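Local coordinates for protein GTP cyclohydrolase 1 type 2 homolog (Escherichia coli, Escherichia coli O157:H7, PDB 1NMP) that binds divalent metal ions as a ring-shaped hexamer, probably protects against radiation damage and may help degrade radiation-damaged nucleotides, at residues Ile19-Pro24 and His97-Ala102; Val60-Gly65 and Ile91-Trp96; Leu106-Gln111 and Ala217-Gly222. All coordinates share one frame; numbering follows the deposited sequence.

Interaction 1: Ile19-Pro24 and His97-Ala102; sequences ISDYAP and HLPLDA. With MG (magnesium ion), chain H.
The backbone of I19-P24, an irregular loop, passes the start of helix 98-102 with D21 and L98 6.5 Å apart at their CA atoms and I19 and P99 at almost the same spacing. D21 carries the polar half of the contact. Its carboxylate spans two donors of the other segment, each on a syn lone pair: H97 ND1 reaches D21 OD1 at 2.8 Å, and the backbone L98 N reaches D21 OD2 at 3.0 Å. The first bond lies close to the imidazole plane, although carboxylate and ring are twisted 38° apart. D21 OD1 also takes Y22 N on its anti lone pair, while N25 ND2 adds a donor to D21 OD2; four donors on the two oxygens should hold the carboxylate in one orientation.

The H97-D21 pair is a His-carboxylate hydrogen bond at the margin of the NIF3-family metal site. One helical turn onward, D101 grips a magnesium ion through both carboxylate oxygens, with D101 OD1 at 2.1 Å; H63 and E219 bind the same ion. H97 itself stands beside the site, its ring against that of H63, and makes no bond to the ion.

Apolar atoms close the remainder. L98 CD2 lies over one face of the H97 ring, toward its rim, and Y22 CD2 meets H97 CE1 edge to edge at 3.8 Å. With I19 CG1 anti to the carbonyl carbon (chi1 -62°), CD1 extends along the proline ring to P99 CG at 3.8 Å, the two side chains running in opposite directions, and I19 CG2 rests against L98 CB.

Interaction 2: Val60-Gly65 and Ile91-Trp96; sequences VIVHHG and INLYGW. With MG (magnesium ion), chain H.
V60 and L93, I61 and Y94, and V62 and G95 form three successive parallel bridges; the axes of 60-62 and 92-95 approach to 4.7 Å, 16° from parallel. The backbone bonds run as a ladder. V60 N donates to N92 O at 2.9 Å, V60 O accepts from Y94 N, Y94 O from V62 N, and V62 O from W96 N. Several of these carbonyls also receive a CA-H: I61 CA comes within 3.2 Å of Y94 O, and G95 CA faces V62 O.

Where the chain turns at H63, a side chain takes up the next acceptor. H63 ND1 donates to W96 O at 3.1 Å, in the carbonyl plane on a lone pair, with the oxygen 20° out of the imidazole plane. A chi1 of 173°, turning CG from the backbone N, sends the ring beyond the strand end, and H63 NE2 binds magnesium at 2.5 Å. W96 O acts as a second-shell acceptor: with ND1 donating, NE2 is left for the metal, and the two bonds together should limit the ring's rotation. Other polar ends find partners further off: Y94 OH on N3 O, W96 NE1 on N11 OD1, H64 ND1 on T43 OG1, N92 ND2 on K32 O and D58 O, N92 OD1 on G31 N and N3 ND2.

On one face of the sheet I61 CG2 touches the edge of the W96 ring at 3.9 Å; on the other V60 CG1 meets L93 CD1. Helix 77-88 makes the beta-alpha-beta connection, helix 3-13 packs on I61, Y94 and W96, helix 46-54 on V60 and V62; strand 37-41 flanks 59-62, and antiparallel strand 26-29 flanks 92-95.

Interaction 3: Leu106-Gln111 and Ala217-Gly222; sequences LGNNAQ and ATERGG. With MG (magnesium ion), chain H; MG (magnesium ion), chain G.
N108 and G222 come within 4.1 Å at their CA atoms, where the start of helix 108-115 meets the first turn of helix 220-233 beside the two-metal site of this NIF3-family protein. A single direct hydrogen bond joins the segments: G222 N donates to N108 OD1 at 2.9 Å, bent to 133° at the hydrogen and tilted 27° from the amide's carbonyl plane. N108 CG stands anti to its carbonyl carbon (chi1 -58°), which swings the amide across to the other helix. Its other end, N108 ND2, donates to D101 OD2, a magnesium ligand, so one asparagine ties a metal-binding carboxylate to the opposing backbone.

Two waters bridge the segments as well. One donates to both N108 O and T218 O, at 2.7 Å from the latter, and so reaches helix 215-218; the other reaches helix 220-233, donating to Q111 OE1 and G221 O, while Q111 NE2 is taken by E105 O.

Van der Waals contact is close because G221 and G222 bring no side chains to the interface. G222 CA lies 3.2 Å from L106 O in a CA-H contact, and the bent side chain of Q111 lays its CG 3.7 Å from G221 O. The flank of E219 is covered too: its CG sits against the N108 amide, the two side chains crossing at about a right angle.

Metal bonds complete the account. E219 extends beyond CG toward the two ions, and T172 OG1 hydrogen-bonds to its OE1. E219 OE1 binds, at 2.2 Å, the magnesium to which H63 and D101 are also ligands; it reaches the second magnesium at 2.7 Å, and E219 OE2 binds that second ion at 2.5 Å.

From the N terminus, the loop at 19-24 comes first, and interaction 1 closes a long loop when the chain returns at 97-102. Within that loop interaction 2 closes a shorter one, pairing strand 59-62 with strand 92-95 inside the five-stranded sheet; the chain then runs through H97 into helix 98-102. Interaction 3 follows in series, crossing neither: it begins at helix 108-115 and closes at 217-222, after the chain has passed through the six-stranded sheet, tying helix 108-115 to helices 215-218 and 220-233. All three converge on one magnesium ion. L100 O and N108 N, a probable hydrogen bond, directly join interactions 1 and 3.

Interaction 1: Ile19-Pro24 and His97-Ala102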
ATOM      1  N   ILE A  19       9.968 -41.484  32.047  1.00 25.35           N
ATOM      2  CA  ILE A  19       9.811 -39.998  31.954  1.00 25.65           C
ATOM      3  C   ILE A  19       8.398 -39.468  32.239  1.00 25.36           C
ATOM      4  O   ILE A  19       7.461 -39.804  31.498  1.00 27.57           O
ATOM      5  CB  ILE A  19      10.279 -39.488  30.575  1.00 25.19           C
ATOM      6  CG1 ILE A  19      11.763 -39.804  30.410  1.00 24.47           C
ATOM      7  CG2 ILE A  19      10.114 -37.955  30.469  1.00 25.85           C
ATOM      8  CD1 ILE A  19      12.379 -39.214  29.096  1.00 24.01           C
ATOM      9  N   SER A  20       8.233 -38.658  33.294  1.00 24.64           N
ATOM     10  CA  SER A  20       6.925 -38.105  33.689  1.00 24.18           C
ATOM     11  C   SER A  20       6.510 -37.157  32.592  1.00 23.59           C
ATOM     12  O   SER A  20       7.341 -36.399  32.129  1.00 23.14           O
ATOM     13  CB  SER A  20       7.023 -37.276  34.996  1.00 25.35           C
ATOM     14  OG  SER A  20       7.305 -38.047  36.168  1.00 27.37           O
ATOM     15  N   ASP A  21       5.239 -37.145  32.197  1.00 22.92           N
ATOM     16  CA  ASP A  21       4.861 -36.257  31.089  1.00 23.19           C
ATOM     17  C   ASP A  21       3.463 -35.643  31.305  1.00 22.84           C
ATOM     18  O   ASP A  21       2.741 -36.061  32.212  1.00 22.12           O
ATOM     19  CB  ASP A  21       4.902 -37.064  29.761  1.00 22.41           C
ATOM     20  CG  ASP A  21       5.403 -36.270  28.597  1.00 23.41           C
ATOM     21  OD1 ASP A  21       4.921 -35.096  28.436  1.00 22.07           O
ATOM     22  OD2 ASP A  21       6.282 -36.837  27.832  1.00 22.44           O
ATOM     23  N   TYR A  22       3.112 -34.661  30.462  1.00 22.51           N
ATOM     24  CA  TYR A  22       1.811 -33.932  30.534  1.00 23.58           C
ATOM     25  C   TYR A  22       0.714 -34.688  29.774  1.00 24.33           C
ATOM     26  O   TYR A  22      -0.470 -34.275  29.785  1.00 24.33           O
ATOM     27  CB  TYR A  22       1.928 -32.522  29.894  1.00 23.51           C
ATOM     28  CG  TYR A  22       2.914 -31.615  30.594  1.00 24.76           C
ATOM     29  CD1 TYR A  22       2.626 -31.117  31.872  1.00 27.57           C
ATOM     30  CD2 TYR A  22       4.153 -31.295  30.012  1.00 24.02           C
ATOM     31  CE1 TYR A  22       3.560 -30.309  32.571  1.00 28.45           C
ATOM     32  CE2 TYR A  22       5.093 -30.501  30.678  1.00 26.52           C
ATOM     33  CZ  TYR A  22       4.804 -29.993  31.960  1.00 28.46           C
ATOM     34  OH  TYR A  22       5.696 -29.122  32.621  1.00 30.49           O
ATOM     35  N   ALA A  23       1.123 -35.786  29.117  1.00 23.38           N
ATOM     36  CA  ALA A  23       0.222 -36.582  28.306  1.00 22.23           C
ATOM     37  C   ALA A  23       0.815 -37.956  28.016  1.00 20.66           C
ATOM     38  O   ALA A  23       2.051 -38.127  28.053  1.00 21.88           O
ATOM     39  CB  ALA A  23      -0.023 -35.858  26.998  1.00 22.59           C
ATOM     40  N   PRO A  24      -0.050 -38.948  27.713  1.00 19.19           N
ATOM     41  CA  PRO A  24       0.330 -40.336  27.392  1.00 17.22           C
ATOM     42  C   PRO A  24       1.410 -40.397  26.297  1.00 17.26           C
ATOM     43  O   PRO A  24       1.248 -39.801  25.232  1.00 17.12           O
ATOM     44  CB  PRO A  24      -0.971 -40.904  26.838  1.00 18.03           C
ATOM     45  CG  PRO A  24      -2.068 -40.053  27.504  1.00 17.47           C
ATOM     46  CD  PRO A  24      -1.487 -38.715  27.434  1.00 17.26           C
ATOM     47  N   HIS A  97       6.239 -36.973  23.616  1.00 11.51           N
ATOM     48  CA  HIS A  97       6.490 -35.596  23.977  1.00 12.97           C
ATOM     49  C   HIS A  97       7.860 -35.433  24.610  1.00 12.51           C
ATOM     50  O   HIS A  97       8.862 -35.499  23.873  1.00 14.90           O
ATOM     51  CB  HIS A  97       5.355 -35.086  24.916  1.00 14.46           C
ATOM     52  CG  HIS A  97       5.414 -33.615  25.201  1.00 14.31           C
ATOM     53  ND1 HIS A  97       5.153 -33.092  26.449  1.00 17.33           N
ATOM     54  CD2 HIS A  97       5.786 -32.563  24.424  1.00 16.52           C
ATOM     55  CE1 HIS A  97       5.382 -31.783  26.439  1.00 17.13           C
ATOM     56  NE2 HIS A  97       5.770 -31.439  25.223  1.00 17.85           N
ATOM     57  N   LEU A  98       7.974 -35.265  25.936  1.00 12.65           N
ATOM     58  CA  LEU A  98       9.312 -35.063  26.530  1.00 11.47           C
ATOM     59  C   LEU A  98      10.412 -36.102  26.178  1.00 12.96           C
ATOM     60  O   LEU A  98      11.647 -35.746  26.078  1.00 11.58           O
ATOM     61  CB  LEU A  98       9.218 -34.919  28.052  1.00 12.58           C
ATOM     62  CG  LEU A  98       8.228 -33.882  28.547  1.00 13.02           C
ATOM     63  CD1 LEU A  98       8.387 -33.861  30.089  1.00 13.23           C
ATOM     64  CD2 LEU A  98       8.500 -32.511  27.939  1.00 12.84           C
ATOM     65  N   PRO A  99      10.035 -37.391  26.022  1.00 12.10           N
ATOM     66  CA  PRO A  99      11.115 -38.316  25.675  1.00 12.71           C
ATOM     67  C   PRO A  99      11.703 -37.946  24.295  1.00 13.88           C
ATOM     68  O   PRO A  99      12.926 -38.161  24.032  1.00 13.25           O
ATOM     69  CB  PRO A  99      10.413 -39.670  25.652  1.00 12.74           C
ATOM     70  CG  PRO A  99       9.369 -39.509  26.748  1.00 11.99           C
ATOM     71  CD  PRO A  99       8.839 -38.130  26.478  1.00 12.68           C
ATOM     72  N   LEU A 100      10.866 -37.411  23.387  1.00 13.49           N
ATOM     73  CA  LEU A 100      11.432 -37.039  22.082  1.00 12.78           C
ATOM     74  C   LEU A 100      12.110 -35.634  22.187  1.00 14.04           C
ATOM     75  O   LEU A 100      12.774 -35.134  21.222  1.00 13.97           O
ATOM     76  CB  LEU A 100      10.359 -37.074  20.998  1.00 11.10           C
ATOM     77  CG  LEU A 100      10.834 -36.798  19.571  1.00  8.79           C
ATOM     78  CD1 LEU A 100      11.921 -37.805  19.233  1.00  9.69           C
ATOM     79  CD2 LEU A 100       9.614 -36.997  18.623  1.00  9.42           C
ATOM     80  N   ASP A 101      11.956 -34.968  23.335  1.00 13.95           N
ATOM     81  CA  ASP A 101      12.654 -33.664  23.471  1.00 14.30           C
ATOM     82  C   ASP A 101      14.082 -33.938  23.924  1.00 14.44           C
ATOM     83  O   ASP A 101      15.018 -33.335  23.426  1.00 15.71           O
ATOM     84  CB  ASP A 101      11.986 -32.715  24.533  1.00 13.91           C
ATOM     85  CG  ASP A 101      10.957 -31.706  23.925  1.00 15.65           C
ATOM     86  OD1 ASP A 101       9.863 -31.535  24.527  1.00 15.41           O
ATOM     87  OD2 ASP A 101      11.236 -31.075  22.852  1.00 16.98           O
ATOM     88  N   ALA A 102      14.248 -34.908  24.822  1.00 14.42           N
ATOM     89  CA  ALA A 102      15.518 -35.138  25.466  1.00 14.81           C
ATOM     90  C   ALA A 102      16.475 -36.174  24.969  1.00 15.50           C
ATOM     91  O   ALA A 102      17.640 -36.091  25.298  1.00 15.06           O
ATOM     92  CB  ALA A 102      15.280 -35.360  26.995  1.00 13.14           C
TER
HETATM   93 MG    MG H 302       8.928 -30.182  23.177  1.00 24.81          MG

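Interaction 2: Val60-Gly65 and Ile91-Trp96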
ATOM      1  N   VAL A  60       0.611 -42.659  12.230  1.00 11.52           N
ATOM      2  CA  VAL A  60       1.110 -41.294  12.247  1.00 10.88           C
ATOM      3  C   VAL A  60       1.850 -41.264  13.595  1.00 11.15           C
ATOM      4  O   VAL A  60       1.354 -41.805  14.588  1.00 10.36           O
ATOM      5  CB  VAL A  60      -0.051 -40.309  12.366  1.00 10.18           C
ATOM      6  CG1 VAL A  60       0.493 -38.903  12.663  1.00  9.99           C
ATOM      7  CG2 VAL A  60      -0.886 -40.290  11.102  1.00  9.95           C
ATOM      8  N   ILE A  61       3.058 -40.685  13.616  1.00 10.29           N
ATOM      9  CA  ILE A  61       3.801 -40.516  14.828  1.00  8.04           C
ATOM     10  C   ILE A  61       4.111 -39.008  14.860  1.00  9.05           C
ATOM     11  O   ILE A  61       4.532 -38.416  13.816  1.00  8.91           O
ATOM     12  CB  ILE A  61       5.145 -41.269  14.794  1.00  6.79           C
ATOM     13  CG1 ILE A  61       4.900 -42.731  14.606  1.00  6.58           C
ATOM     14  CG2 ILE A  61       5.876 -41.038  16.117  1.00  4.12           C
ATOM     15  CD1 ILE A  61       6.258 -43.518  14.639  1.00  6.78           C
ATOM     16  N   VAL A  62       3.933 -38.388  16.036  1.00  9.55           N
ATOM     17  CA  VAL A  62       4.165 -36.945  16.183  1.00  9.86           C
ATOM     18  C   VAL A  62       4.840 -36.654  17.520  1.00 10.50           C
ATOM     19  O   VAL A  62       4.888 -37.530  18.389  1.00 11.62           O
ATOM     20  CB  VAL A  62       2.767 -36.149  16.216  1.00 11.35           C
ATOM     21  CG1 VAL A  62       2.044 -36.201  14.859  1.00  7.93           C
ATOM     22  CG2 VAL A  62       1.877 -36.726  17.367  1.00 10.44           C
ATOM     23  N   HIS A  63       5.287 -35.406  17.731  1.00 10.07           N
ATOM     24  CA  HIS A  63       5.833 -34.982  19.045  1.00  9.05           C
ATOM     25  C   HIS A  63       4.622 -34.489  19.948  1.00  9.62           C
ATOM     26  O   HIS A  63       4.601 -34.672  21.198  1.00  8.48           O
ATOM     27  CB  HIS A  63       6.832 -33.856  18.770  1.00  8.04           C
ATOM     28  CG  HIS A  63       7.369 -33.168  19.988  1.00  6.61           C
ATOM     29  ND1 HIS A  63       7.909 -33.852  21.050  1.00  5.10           N
ATOM     30  CD2 HIS A  63       7.518 -31.852  20.270  1.00  4.83           C
ATOM     31  CE1 HIS A  63       8.355 -32.990  21.944  1.00  3.52           C
ATOM     32  NE2 HIS A  63       8.134 -31.767  21.485  1.00  2.55           N
ATOM     33  N   HIS A  64       3.631 -33.837  19.313  1.00 10.04           N
ATOM     34  CA  HIS A  64       2.424 -33.314  20.008  1.00 12.00           C
ATOM     35  C   HIS A  64       1.140 -34.031  19.653  1.00 12.14           C
ATOM     36  O   HIS A  64       0.579 -33.781  18.572  1.00 13.40           O
ATOM     37  CB  HIS A  64       2.203 -31.844  19.672  1.00 13.32           C
ATOM     38  CG  HIS A  64       3.344 -30.956  20.088  1.00 14.95           C
ATOM     39  ND1 HIS A  64       4.010 -30.141  19.195  1.00 17.10           N
ATOM     40  CD2 HIS A  64       3.911 -30.727  21.300  1.00 15.33           C
ATOM     41  CE1 HIS A  64       4.934 -29.442  19.840  1.00 18.47           C
ATOM     42  NE2 HIS A  64       4.898 -29.781  21.117  1.00 17.18           N
ATOM     43  N   GLY A  65       0.657 -34.916  20.531  1.00 12.59           N
ATOM     44  CA  GLY A  65      -0.574 -35.650  20.231  1.00 11.45           C
ATOM     45  C   GLY A  65      -1.778 -35.094  21.009  1.00 12.25           C
ATOM     46  O   GLY A  65      -1.911 -33.856  21.097  1.00  9.34           O
ATOM     47  N   ILE A  91      -6.204 -45.818  11.304  1.00 13.63           N
ATOM     48  CA  ILE A  91      -4.845 -45.317  11.454  1.00 13.70           C
ATOM     49  C   ILE A  91      -4.398 -45.239  12.955  1.00 13.63           C
ATOM     50  O   ILE A  91      -5.129 -44.681  13.808  1.00 14.10           O
ATOM     51  CB  ILE A  91      -4.765 -43.917  10.791  1.00 14.69           C
ATOM     52  CG1 ILE A  91      -5.178 -44.039   9.322  1.00 13.28           C
ATOM     53  CG2 ILE A  91      -3.256 -43.311  10.922  1.00 16.12           C
ATOM     54  CD1 ILE A  91      -5.144 -42.716   8.571  1.00 13.80           C
ATOM     55  N   ASN A  92      -3.233 -45.812  13.279  1.00 12.78           N
ATOM     56  CA  ASN A  92      -2.681 -45.743  14.632  1.00 11.49           C
ATOM     57  C   ASN A  92      -2.074 -44.348  14.890  1.00 12.49           C
ATOM     58  O   ASN A  92      -1.286 -43.854  14.064  1.00 12.96           O
ATOM     59  CB  ASN A  92      -1.561 -46.779  14.764  1.00  9.76           C
ATOM     60  CG  ASN A  92      -2.087 -48.209  14.633  1.00  9.45           C
ATOM     61  OD1 ASN A  92      -2.434 -48.806  15.627  1.00  9.23           O
ATOM     62  ND2 ASN A  92      -2.210 -48.732  13.389  1.00  7.45           N
ATOM     63  N   LEU A  93      -2.406 -43.686  15.989  1.00 10.62           N
ATOM     64  CA  LEU A  93      -1.755 -42.396  16.224  1.00 10.86           C
ATOM     65  C   LEU A  93      -0.849 -42.667  17.398  1.00 12.28           C
ATOM     66  O   LEU A  93      -1.294 -43.274  18.424  1.00 12.90           O
ATOM     67  CB  LEU A  93      -2.740 -41.271  16.616  1.00  9.94           C
ATOM     68  CG  LEU A  93      -2.044 -39.996  17.135  1.00  9.31           C
ATOM     69  CD1 LEU A  93      -1.144 -39.429  16.001  1.00  5.39           C
ATOM     70  CD2 LEU A  93      -3.115 -38.944  17.639  1.00  9.02           C
ATOM     71  N   TYR A  94       0.433 -42.302  17.243  1.00 12.29           N
ATOM     72  CA  TYR A  94       1.414 -42.477  18.326  1.00 12.63           C
ATOM     73  C   TYR A  94       1.977 -41.095  18.571  1.00 12.12           C
ATOM     74  O   TYR A  94       2.185 -40.340  17.633  1.00 13.08           O
ATOM     75  CB  TYR A  94       2.625 -43.334  17.907  1.00 11.31           C
ATOM     76  CG  TYR A  94       2.311 -44.751  17.527  1.00 11.48           C
ATOM     77  CD1 TYR A  94       2.509 -45.792  18.432  1.00 12.12           C
ATOM     78  CD2 TYR A  94       1.957 -45.060  16.228  1.00 10.92           C
ATOM     79  CE1 TYR A  94       2.395 -47.114  18.074  1.00 11.50           C
ATOM     80  CE2 TYR A  94       1.826 -46.356  15.842  1.00 13.86           C
ATOM     81  CZ  TYR A  94       2.063 -47.383  16.797  1.00 12.72           C
ATOM     82  OH  TYR A  94       1.956 -48.662  16.406  1.00 13.07           O
ATOM     83  N   GLY A  95       2.271 -40.781  19.819  1.00 13.24           N
ATOM     84  CA  GLY A  95       2.856 -39.491  20.121  1.00 12.20           C
ATOM     85  C   GLY A  95       3.874 -39.637  21.198  1.00 12.91           C
ATOM     86  O   GLY A  95       3.636 -40.453  22.100  1.00 12.58           O
ATOM     87  N   TRP A  96       5.003 -38.888  21.098  1.00 12.43           N
ATOM     88  CA  TRP A  96       6.059 -38.868  22.131  1.00 10.30           C
ATOM     89  C   TRP A  96       6.438 -37.421  22.385  1.00 11.60           C
ATOM     90  O   TRP A  96       6.958 -36.728  21.493  1.00 11.83           O
ATOM     91  CB  TRP A  96       7.295 -39.643  21.669  1.00  8.54           C
ATOM     92  CG  TRP A  96       7.215 -41.118  21.994  1.00  8.29           C
ATOM     93  CD1 TRP A  96       7.482 -41.732  23.225  1.00  8.12           C
ATOM     94  CD2 TRP A  96       6.796 -42.152  21.123  1.00  6.03           C
ATOM     95  NE1 TRP A  96       7.247 -43.079  23.149  1.00  5.66           N
ATOM     96  CE2 TRP A  96       6.816 -43.369  21.865  1.00  8.73           C
ATOM     97  CE3 TRP A  96       6.388 -42.183  19.783  1.00  7.82           C
ATOM     98  CZ2 TRP A  96       6.432 -44.632  21.284  1.00  6.41           C
ATOM     99  CZ3 TRP A  96       5.994 -43.450  19.203  1.00  9.04           C
ATOM    100  CH2 TRP A  96       6.028 -44.638  19.972  1.00  8.28           C
TER
HETATM  101 MG    MG H 302       8.928 -30.182  23.177  1.00 24.81          MG

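Interaction 3: Leu106-Gln111 and Ala217-Gly222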
ATOM      1  N   LEU A 106      18.550 -38.466  19.006  1.00 13.20           N
ATOM      2  CA  LEU A 106      17.421 -38.055  18.168  1.00 13.05           C
ATOM      3  C   LEU A 106      16.511 -36.962  18.710  1.00 11.71           C
ATOM      4  O   LEU A 106      15.506 -36.640  18.104  1.00 12.29           O
ATOM      5  CB  LEU A 106      16.468 -39.262  17.918  1.00 13.26           C
ATOM      6  CG  LEU A 106      16.954 -40.567  17.269  1.00 13.36           C
ATOM      7  CD1 LEU A 106      17.960 -40.336  16.068  1.00 11.70           C
ATOM      8  CD2 LEU A 106      17.578 -41.274  18.365  1.00 14.59           C
ATOM      9  N   GLY A 107      16.792 -36.426  19.871  1.00 11.77           N
ATOM     10  CA  GLY A 107      15.824 -35.513  20.436  1.00 11.56           C
ATOM     11  C   GLY A 107      15.843 -34.145  19.845  1.00 11.48           C
ATOM     12  O   GLY A 107      16.859 -33.744  19.256  1.00  9.62           O
ATOM     13  N   ASN A 108      14.734 -33.409  20.006  1.00 11.92           N
ATOM     14  CA  ASN A 108      14.704 -32.050  19.477  1.00 13.09           C
ATOM     15  C   ASN A 108      15.836 -31.228  20.045  1.00 12.94           C
ATOM     16  O   ASN A 108      16.351 -30.382  19.329  1.00 13.18           O
ATOM     17  CB  ASN A 108      13.435 -31.277  19.843  1.00 11.69           C
ATOM     18  CG  ASN A 108      12.193 -31.959  19.364  1.00 13.48           C
ATOM     19  OD1 ASN A 108      12.003 -32.266  18.146  1.00 10.22           O
ATOM     20  ND2 ASN A 108      11.320 -32.205  20.303  1.00 11.16           N
ATOM     21  N   ASN A 109      16.212 -31.425  21.316  1.00 12.79           N
ATOM     22  CA  ASN A 109      17.274 -30.550  21.880  1.00 13.49           C
ATOM     23  C   ASN A 109      18.647 -30.914  21.280  1.00 13.74           C
ATOM     24  O   ASN A 109      19.434 -30.010  20.915  1.00 12.02           O
ATOM     25  CB  ASN A 109      17.316 -30.600  23.445  1.00 14.87           C
ATOM     26  CG  ASN A 109      16.303 -29.612  24.100  1.00 13.88           C
ATOM     27  OD1 ASN A 109      15.785 -28.711  23.424  1.00 13.08           O
ATOM     28  ND2 ASN A 109      16.060 -29.766  25.402  1.00 10.88           N
ATOM     29  N   ALA A 110      18.935 -32.208  21.128  1.00 12.77           N
ATOM     30  CA  ALA A 110      20.229 -32.539  20.533  1.00 12.28           C
ATOM     31  C   ALA A 110      20.247 -32.189  19.028  1.00 11.98           C
ATOM     32  O   ALA A 110      21.280 -31.724  18.521  1.00 13.26           O
ATOM     33  CB  ALA A 110      20.615 -34.064  20.801  1.00  9.47           C
ATOM     34  N   GLN A 111      19.136 -32.366  18.293  1.00 12.49           N
ATOM     35  CA  GLN A 111      19.123 -32.038  16.857  1.00 11.07           C
ATOM     36  C   GLN A 111      19.170 -30.506  16.665  1.00 11.52           C
ATOM     37  O   GLN A 111      19.799 -30.072  15.670  1.00 10.46           O
ATOM     38  CB  GLN A 111      17.896 -32.629  16.159  1.00 11.64           C
ATOM     39  CG  GLN A 111      17.828 -34.123  16.272  1.00 11.38           C
ATOM     40  CD  GLN A 111      18.772 -34.761  15.309  1.00 12.67           C
ATOM     41  OE1 GLN A 111      18.964 -34.291  14.167  1.00 11.86           O
ATOM     42  NE2 GLN A 111      19.363 -35.847  15.734  1.00 13.40           N
ATOM     43  N   ALA A 217       9.196 -24.456  14.430  1.00 10.98           N
ATOM     44  CA  ALA A 217      10.515 -24.486  13.808  1.00 10.82           C
ATOM     45  C   ALA A 217      11.601 -25.158  14.665  1.00 11.65           C
ATOM     46  O   ALA A 217      12.452 -25.889  14.109  1.00 12.33           O
ATOM     47  CB  ALA A 217      10.961 -23.052  13.401  1.00  9.94           C
ATOM     48  N   THR A 218      11.581 -25.015  15.995  1.00 11.46           N
ATOM     49  CA  THR A 218      12.660 -25.648  16.786  1.00 11.48           C
ATOM     50  C   THR A 218      12.318 -27.091  17.067  1.00 11.77           C
ATOM     51  O   THR A 218      13.218 -27.884  17.559  1.00  9.35           O
ATOM     52  CB  THR A 218      12.918 -24.969  18.149  1.00 10.88           C
ATOM     53  OG1 THR A 218      11.706 -24.973  18.893  1.00 12.50           O
ATOM     54  CG2 THR A 218      13.357 -23.526  17.971  1.00 11.44           C
ATOM     55  N   GLU A 219      11.060 -27.470  16.737  1.00 11.82           N
ATOM     56  CA  GLU A 219      10.641 -28.862  16.983  1.00 12.23           C
ATOM     57  C   GLU A 219      10.431 -29.823  15.807  1.00 13.11           C
ATOM     58  O   GLU A 219       9.822 -30.923  15.958  1.00 11.66           O
ATOM     59  CB  GLU A 219       9.467 -28.855  17.979  1.00 14.06           C
ATOM     60  CG  GLU A 219      10.084 -28.537  19.355  1.00 15.62           C
ATOM     61  CD  GLU A 219       9.146 -28.670  20.532  1.00 16.81           C
ATOM     62  OE1 GLU A 219       9.667 -28.779  21.695  1.00 17.52           O
ATOM     63  OE2 GLU A 219       7.900 -28.665  20.325  1.00 18.28           O
ATOM     64  N   ARG A 220      11.021 -29.470  14.647  1.00 12.58           N
ATOM     65  CA  ARG A 220      10.953 -30.360  13.495  1.00 12.45           C
ATOM     66  C   ARG A 220      12.098 -31.372  13.561  1.00 13.32           C
ATOM     67  O   ARG A 220      11.956 -32.489  13.040  1.00 14.37           O
ATOM     68  CB  ARG A 220      11.116 -29.618  12.185  1.00 12.25           C
ATOM     69  CG  ARG A 220       9.950 -28.836  11.762  1.00 10.90           C
ATOM     70  CD  ARG A 220      10.365 -28.036  10.544  1.00 12.04           C
ATOM     71  NE  ARG A 220      11.469 -27.146  10.898  1.00 13.00           N
ATOM     72  CZ  ARG A 220      11.698 -25.977  10.313  1.00 12.88           C
ATOM     73  NH1 ARG A 220      10.903 -25.554   9.342  1.00 15.54           N
ATOM     74  NH2 ARG A 220      12.674 -25.192  10.747  1.00 13.80           N
ATOM     75  N   GLY A 221      13.202 -30.998  14.216  1.00 13.34           N
ATOM     76  CA  GLY A 221      14.402 -31.849  14.313  1.00 13.63           C
ATOM     77  C   GLY A 221      14.274 -33.267  14.849  1.00 13.59           C
ATOM     78  O   GLY A 221      14.741 -34.283  14.244  1.00 11.86           O
ATOM     79  N   GLY A 222      13.609 -33.364  15.984  1.00 13.13           N
ATOM     80  CA  GLY A 222      13.462 -34.688  16.587  1.00 13.59           C
ATOM     81  C   GLY A 222      12.521 -35.656  15.869  1.00 12.77           C
ATOM     82  O   GLY A 222      12.898 -36.806  15.640  1.00 10.68           O
TER
HETATM   83 MG    MG H 302       8.928 -30.182  23.177  1.00 24.81          MG
HETATM   84 MG    MG G 301       7.128 -28.960  22.707  1.00 55.02          MG
HETATM   85  O   HOH W   1      15.079 -29.693  16.868  1.00 11.14           O
HETATM   86  O   HOH W   2      16.605 -33.845  12.175  1.00 21.45           O